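Local coordinates for protein farnesyl pyrophosphate synthase (Pseudomonas aeruginosa, PDB 3ZOU) that catalyses the head-to-tail condensation of isopentenyl diphosphate with allylic diphosphates such as geranyl diphosphate, giving farnesyl diphosphate for isoprenoid synthesis, at residues A72-L86 against A110-F122. Numbering follows the deposited sequence.
Sequences AVELIHAYSLVHDDL and AILAADGLQALAF. With MG (magnesium ion), chain D; MG (magnesium ion), chain C; GPP (geranyl diphosphate), chain E.
Leu75 and Tyr79 face Ala121, Leu117 and Ala114 across two antiparallel helices of the all-alpha prenyltransferase fold, their segment axes 8.2 Å apart and crossing at -163°. The alanines let the backbones close in: Tyr79 CB lies 3.3 Å from Ala114 O, and Leu75 CB sits 3.8 Å from Ala121 CB. Leu75 reaches across Leu117 at roughly a right angle, methyl to methyl, CD2 to CD2 at 3.7 Å. Toward the other end, Val82 CG1, anti to the backbone N, rests against the CB atoms of Ala110 and Ala114.

Beside this apolar seam, Gln118 lies along Tyr79, its CB over one ring face and its extended chain laying the amide alongside the ring, the two planes 19° apart. A water accepts from Tyr79 OH and donates to Gln118 OE1, while Gln118 NE2 is hydrogen-bonded to Asp115 O of the second subunit.

On helix 67-85, Asp84, first of the aspartate-rich motif, bridges the two magnesium ions through separate carboxylate oxygens; Asp90 and geranyl diphosphate add ligands. His83 touches the geranyl tail with CB, while its ring is a knob among Ala110, Ile111, Ala114 and Asp115. Its ND1 is hydrogen-bonded to Asp115 OD2 of the second subunit, and NE2 donates almost straight (174°) to an in-plane lone pair of Ile111 O, 3.1 Å away, an oxygen that also accepts from Asp115 N of its own helix.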
loop_
_atom_site.group_PDB
_atom_site.type_symbol
_atom_site.label_atom_id
_atom_site.label_comp_id
_atom_site.label_asym_id
_atom_site.label_seq_id
_atom_site.Cartn_x
_atom_site.Cartn_y
_atom_site.Cartn_z
ATOM N N ALA A 72 -3.533 -11.473 1.367
ATOM C CA ALA A 72 -2.856 -10.274 0.794
ATOM C C ALA A 72 -3.262 -10.066 -0.628
ATOM O O ALA A 72 -3.591 -8.940 -1.037
ATOM C CB ALA A 72 -1.372 -10.364 0.937
ATOM N N VAL A 73 -3.252 -11.119 -1.457
ATOM C CA VAL A 73 -3.601 -10.880 -2.860
ATOM C C VAL A 73 -5.054 -10.511 -3.019
ATOM O O VAL A 73 -5.386 -9.714 -3.885
ATOM C CB VAL A 73 -3.180 -12.034 -3.810
ATOM C CG1 VAL A 73 -1.659 -12.157 -3.741
ATOM C CG2 VAL A 73 -3.852 -13.365 -3.429
ATOM N N GLU A 74 -5.941 -11.036 -2.167
ATOM C CA GLU A 74 -7.327 -10.687 -2.244
ATOM C C GLU A 74 -7.559 -9.240 -1.809
ATOM O O GLU A 74 -8.373 -8.554 -2.363
ATOM C CB GLU A 74 -8.239 -11.666 -1.473
ATOM C CG GLU A 74 -9.694 -11.456 -1.832
ATOM C CD GLU A 74 -10.120 -11.759 -3.290
ATOM O OE1 GLU A 74 -9.341 -12.433 -3.999
ATOM O OE2 GLU A 74 -11.226 -11.337 -3.633
ATOM N N LEU A 75 -6.790 -8.823 -0.808
ATOM C CA LEU A 75 -6.902 -7.444 -0.333
ATOM C C LEU A 75 -6.491 -6.483 -1.426
ATOM O O LEU A 75 -7.135 -5.428 -1.588
ATOM C CB LEU A 75 -6.078 -7.246 0.913
ATOM C CG LEU A 75 -6.728 -7.906 2.162
ATOM C CD1 LEU A 75 -5.685 -8.013 3.242
ATOM C CD2 LEU A 75 -7.967 -7.187 2.660
ATOM N N ILE A 76 -5.380 -6.784 -2.113
ATOM C CA ILE A 76 -4.961 -5.904 -3.198
ATOM C C ILE A 76 -6.097 -5.871 -4.269
ATOM O O ILE A 76 -6.434 -4.820 -4.851
ATOM C CB ILE A 76 -3.609 -6.310 -3.804
ATOM C CG1 ILE A 76 -2.458 -6.141 -2.784
ATOM C CG2 ILE A 76 -3.312 -5.549 -5.112
ATOM C CD1 ILE A 76 -2.240 -4.718 -2.326
ATOM N N HIS A 77 -6.528 -7.036 -4.694
ATOM C CA HIS A 77 -7.571 -7.152 -5.666
ATOM C C HIS A 77 -8.837 -6.316 -5.286
ATOM O O HIS A 77 -9.299 -5.490 -6.054
ATOM C CB HIS A 77 -7.951 -8.624 -5.874
ATOM C CG HIS A 77 -9.001 -8.834 -6.901
ATOM N ND1 HIS A 77 -8.936 -8.359 -8.185
ATOM C CD2 HIS A 77 -10.208 -9.430 -6.788
ATOM C CE1 HIS A 77 -10.034 -8.700 -8.824
ATOM N NE2 HIS A 77 -10.819 -9.332 -7.986
ATOM N N ALA A 78 -9.278 -6.475 -4.060
ATOM C CA ALA A 78 -10.474 -5.775 -3.554
ATOM C C ALA A 78 -10.268 -4.276 -3.586
ATOM O O ALA A 78 -11.127 -3.553 -4.016
ATOM C CB ALA A 78 -10.774 -6.228 -2.147
ATOM N N TYR A 79 -9.082 -3.814 -3.136
ATOM C CA TYR A 79 -8.855 -2.339 -3.078
ATOM C C TYR A 79 -8.893 -1.828 -4.535
ATOM O O TYR A 79 -9.499 -0.759 -4.812
ATOM C CB TYR A 79 -7.588 -1.927 -2.357
ATOM C CG TYR A 79 -6.492 -1.323 -3.245
ATOM C CD1 TYR A 79 -6.631 -0.057 -3.736
ATOM C CD2 TYR A 79 -5.331 -1.989 -3.559
ATOM C CE1 TYR A 79 -5.664 0.507 -4.563
ATOM C CE2 TYR A 79 -4.369 -1.450 -4.399
ATOM C CZ TYR A 79 -4.523 -0.203 -4.884
ATOM O OH TYR A 79 -3.591 0.308 -5.728
ATOM N N SER A 80 -8.326 -2.585 -5.479
ATOM C CA SER A 80 -8.260 -2.105 -6.876
ATOM C C SER A 80 -9.619 -1.972 -7.492
ATOM O O SER A 80 -9.859 -0.994 -8.199
ATOM C CB SER A 80 -7.355 -3.031 -7.696
ATOM O OG SER A 80 -8.032 -4.210 -8.056
ATOM N N LEU A 81 -10.570 -2.820 -7.109
ATOM C CA LEU A 81 -11.944 -2.755 -7.681
ATOM C C LEU A 81 -12.688 -1.535 -7.121
ATOM O O LEU A 81 -13.415 -0.892 -7.842
ATOM C CB LEU A 81 -12.678 -4.078 -7.398
ATOM C CG LEU A 81 -12.068 -5.325 -8.083
ATOM C CD1 LEU A 81 -12.983 -6.505 -7.716
ATOM C CD2 LEU A 81 -11.819 -5.101 -9.570
ATOM N N VAL A 82 -12.490 -1.231 -5.838
ATOM C CA VAL A 82 -13.122 -0.052 -5.242
ATOM C C VAL A 82 -12.677 1.173 -6.003
ATOM O O VAL A 82 -13.525 1.992 -6.363
ATOM C CB VAL A 82 -12.834 0.026 -3.728
ATOM C CG1 VAL A 82 -13.347 1.342 -3.173
ATOM C CG2 VAL A 82 -13.494 -1.129 -2.985
ATOM N N HIS A 83 -11.365 1.335 -6.209
ATOM C CA HIS A 83 -10.897 2.532 -6.924
ATOM C C HIS A 83 -11.375 2.522 -8.371
ATOM O O HIS A 83 -11.696 3.569 -8.883
ATOM C CB HIS A 83 -9.397 2.730 -6.781
ATOM C CG HIS A 83 -8.980 3.253 -5.436
ATOM N ND1 HIS A 83 -7.676 3.582 -5.131
ATOM C CD2 HIS A 83 -9.698 3.538 -4.325
ATOM C CE1 HIS A 83 -7.602 4.016 -3.896
ATOM N NE2 HIS A 83 -8.817 3.997 -3.373
ATOM N N ASP A 84 -11.349 1.368 -9.030
ATOM C CA ASP A 84 -11.788 1.237 -10.434
ATOM C C ASP A 84 -13.272 1.687 -10.558
ATOM O O ASP A 84 -13.645 2.242 -11.586
ATOM C CB ASP A 84 -11.655 -0.191 -10.891
ATOM C CG ASP A 84 -12.073 -0.414 -12.331
ATOM O OD1 ASP A 84 -11.355 0.045 -13.279
ATOM O OD2 ASP A 84 -13.131 -1.017 -12.549
ATOM N N ASP A 85 -14.082 1.463 -9.557
ATOM C CA ASP A 85 -15.499 1.746 -9.646
ATOM C C ASP A 85 -15.789 3.249 -9.480
ATOM O O ASP A 85 -16.881 3.711 -9.765
ATOM C CB ASP A 85 -16.252 0.994 -8.562
ATOM C CG ASP A 85 -16.412 -0.495 -8.823
ATOM O OD1 ASP A 85 -16.417 -0.927 -9.981
ATOM O OD2 ASP A 85 -16.611 -1.198 -7.834
ATOM N N LEU A 86 -14.823 3.999 -8.944
ATOM C CA LEU A 86 -15.069 5.418 -8.632
ATOM C C LEU A 86 -15.491 6.253 -9.834
ATOM O O LEU A 86 -15.135 5.958 -10.932
ATOM C CB LEU A 86 -13.809 6.060 -8.047
ATOM C CG LEU A 86 -13.316 5.530 -6.712
ATOM C CD1 LEU A 86 -11.955 6.114 -6.400
ATOM C CD2 LEU A 86 -14.301 5.867 -5.605
ATOM N N ALA A 110 -15.000 5.381 0.355
ATOM C CA ALA A 110 -14.556 4.316 -0.549
ATOM C C ALA A 110 -13.093 4.462 -0.838
ATOM O O ALA A 110 -12.343 3.492 -0.813
ATOM C CB ALA A 110 -15.340 4.332 -1.829
ATOM N N ILE A 111 -12.673 5.686 -1.149
ATOM C CA ILE A 111 -11.275 5.935 -1.436
ATOM C C ILE A 111 -10.394 5.496 -0.270
ATOM O O ILE A 111 -9.380 4.744 -0.452
ATOM C CB ILE A 111 -10.986 7.444 -1.755
ATOM C CG1 ILE A 111 -11.598 7.804 -3.112
ATOM C CG2 ILE A 111 -9.496 7.724 -1.790
ATOM C CD1 ILE A 111 -11.823 9.313 -3.304
ATOM N N LEU A 112 -10.751 5.944 0.893
ATOM C CA LEU A 112 -10.038 5.674 2.130
ATOM C C LEU A 112 -10.079 4.166 2.514
ATOM O O LEU A 112 -9.036 3.611 2.876
ATOM C CB LEU A 112 -10.609 6.498 3.307
ATOM C CG LEU A 112 -10.304 7.988 3.166
ATOM C CD1 LEU A 112 -11.035 8.731 4.274
ATOM C CD2 LEU A 112 -8.816 8.245 3.256
ATOM N N ALA A 113 -11.250 3.523 2.497
ATOM C CA ALA A 113 -11.353 2.091 2.788
ATOM C C ALA A 113 -10.377 1.339 1.936
ATOM O O ALA A 113 -9.668 0.452 2.421
ATOM C CB ALA A 113 -12.759 1.581 2.567
ATOM N N ALA A 114 -10.389 1.614 0.653
ATOM C CA ALA A 114 -9.481 0.926 -0.276
ATOM C C ALA A 114 -8.026 1.233 -0.010
ATOM O O ALA A 114 -7.157 0.334 -0.018
ATOM C CB ALA A 114 -9.874 1.195 -1.691
ATOM N N ASP A 115 -7.674 2.472 0.329
ATOM C CA ASP A 115 -6.300 2.772 0.727
ATOM C C ASP A 115 -5.870 1.940 1.966
ATOM O O ASP A 115 -4.708 1.502 2.006
ATOM C CB ASP A 115 -6.174 4.270 1.054
ATOM C CG ASP A 115 -6.190 5.170 -0.141
ATOM O OD1 ASP A 115 -5.992 4.749 -1.269
ATOM O OD2 ASP A 115 -6.404 6.427 0.046
ATOM N N GLY A 116 -6.768 1.778 2.947
ATOM C CA GLY A 116 -6.509 1.003 4.126
ATOM C C GLY A 116 -6.388 -0.488 3.792
ATOM O O GLY A 116 -5.621 -1.177 4.434
ATOM N N LEU A 117 -7.117 -0.962 2.778
ATOM C CA LEU A 117 -6.995 -2.375 2.343
ATOM C C LEU A 117 -5.623 -2.587 1.774
ATOM O O LEU A 117 -5.042 -3.641 1.960
ATOM C CB LEU A 117 -8.089 -2.734 1.319
ATOM C CG LEU A 117 -9.524 -2.820 1.865
ATOM C CD1 LEU A 117 -10.500 -2.963 0.715
ATOM C CD2 LEU A 117 -9.677 -3.886 2.894
ATOM N N GLN A 118 -5.110 -1.627 1.002
ATOM C CA GLN A 118 -3.770 -1.812 0.454
ATOM C C GLN A 118 -2.728 -1.944 1.555
ATOM O O GLN A 118 -1.882 -2.815 1.554
ATOM C CB GLN A 118 -3.394 -0.742 -0.576
ATOM C CG GLN A 118 -1.987 -1.016 -1.075
ATOM C CD GLN A 118 -1.509 -0.276 -2.327
ATOM O OE1 GLN A 118 -0.590 -0.768 -2.965
ATOM N NE2 GLN A 118 -1.968 0.905 -2.565
ATOM N N ALA A 119 -2.767 -1.008 2.522
ATOM C CA ALA A 119 -1.824 -1.115 3.676
ATOM C C ALA A 119 -1.978 -2.444 4.412
ATOM O O ALA A 119 -0.965 -3.034 4.748
ATOM C CB ALA A 119 -2.002 0.042 4.640
ATOM N N LEU A 120 -3.225 -2.849 4.552
ATOM C CA LEU A 120 -3.452 -4.108 5.280
ATOM C C LEU A 120 -2.810 -5.274 4.588
ATOM O O LEU A 120 -2.377 -6.226 5.239
ATOM C CB LEU A 120 -4.907 -4.306 5.483
ATOM C CG LEU A 120 -5.400 -5.515 6.269
ATOM C CD1 LEU A 120 -4.823 -5.442 7.653
ATOM C CD2 LEU A 120 -6.919 -5.460 6.319
ATOM N N ALA A 121 -2.867 -5.306 3.265
ATOM C CA ALA A 121 -2.281 -6.408 2.497
ATOM C C ALA A 121 -0.821 -6.580 2.928
ATOM O O ALA A 121 -0.300 -7.697 3.085
ATOM C CB ALA A 121 -2.416 -6.195 1.020
ATOM N N PHE A 122 -0.092 -5.472 2.988
ATOM C CA PHE A 122 1.345 -5.456 3.312
ATOM C C PHE A 122 1.569 -5.762 4.797
ATOM O O PHE A 122 2.454 -6.538 5.142
ATOM C CB PHE A 122 2.004 -4.127 2.844
ATOM C CG PHE A 122 1.990 -4.001 1.348
ATOM C CD1 PHE A 122 2.759 -4.855 0.575
ATOM C CD2 PHE A 122 1.216 -3.089 0.708
ATOM C CE1 PHE A 122 2.779 -4.703 -0.820
ATOM C CE2 PHE A 122 1.232 -2.944 -0.678
ATOM C CZ PHE A 122 1.969 -3.798 -1.429
HETATM MG MG MG D . -14.401 -1.344 -14.172
HETATM MG MG MG C . -11.795 -0.224 -15.411
HETATM C C1 GPP E . -11.029 -3.866 -13.292
HETATM O O1 GPP E . -10.972 -3.802 -14.738
HETATM C C2 GPP E . -9.824 -3.201 -12.716
HETATM C C3 GPP E . -8.669 -3.863 -12.462
HETATM C C4 GPP E . -8.668 -5.328 -12.625
HETATM C C5 GPP E . -7.499 -3.216 -11.870
HETATM C C6 GPP E . -7.908 -1.867 -11.241
HETATM C C7 GPP E . -6.680 -1.196 -10.824
HETATM C C8 GPP E . -6.568 -0.092 -10.100
HETATM C C9 GPP E . -7.691 0.754 -9.473
HETATM C C10 GPP E . -5.106 0.198 -9.969
HETATM P PA GPP E . -12.299 -3.431 -15.558
HETATM O O1A GPP E . -12.736 -1.989 -15.186
HETATM O O2A GPP E . -11.931 -3.641 -17.014
HETATM O O3A GPP E . -13.248 -4.637 -15.084
HETATM P PB GPP E . -14.645 -4.585 -14.274
HETATM O O1B GPP E . -14.807 -3.132 -13.848
HETATM O O2B GPP E . -15.722 -5.015 -15.249
HETATM O O3B GPP E . -14.330 -5.576 -13.154
HETATM O O HOH W 1 -1.254 -0.689 -5.633
HETATM O O HOH W 2 -15.904 -0.639 -12.928
HETATM O O HOH W 3 -12.121 -0.184 -17.516
HETATM O O HOH W 4 -9.793 -1.090 -15.836
HETATM O O HOH W 5 -11.082 1.769 -15.699
HETATM O O HOH W 6 -15.731 -1.357 -15.743
#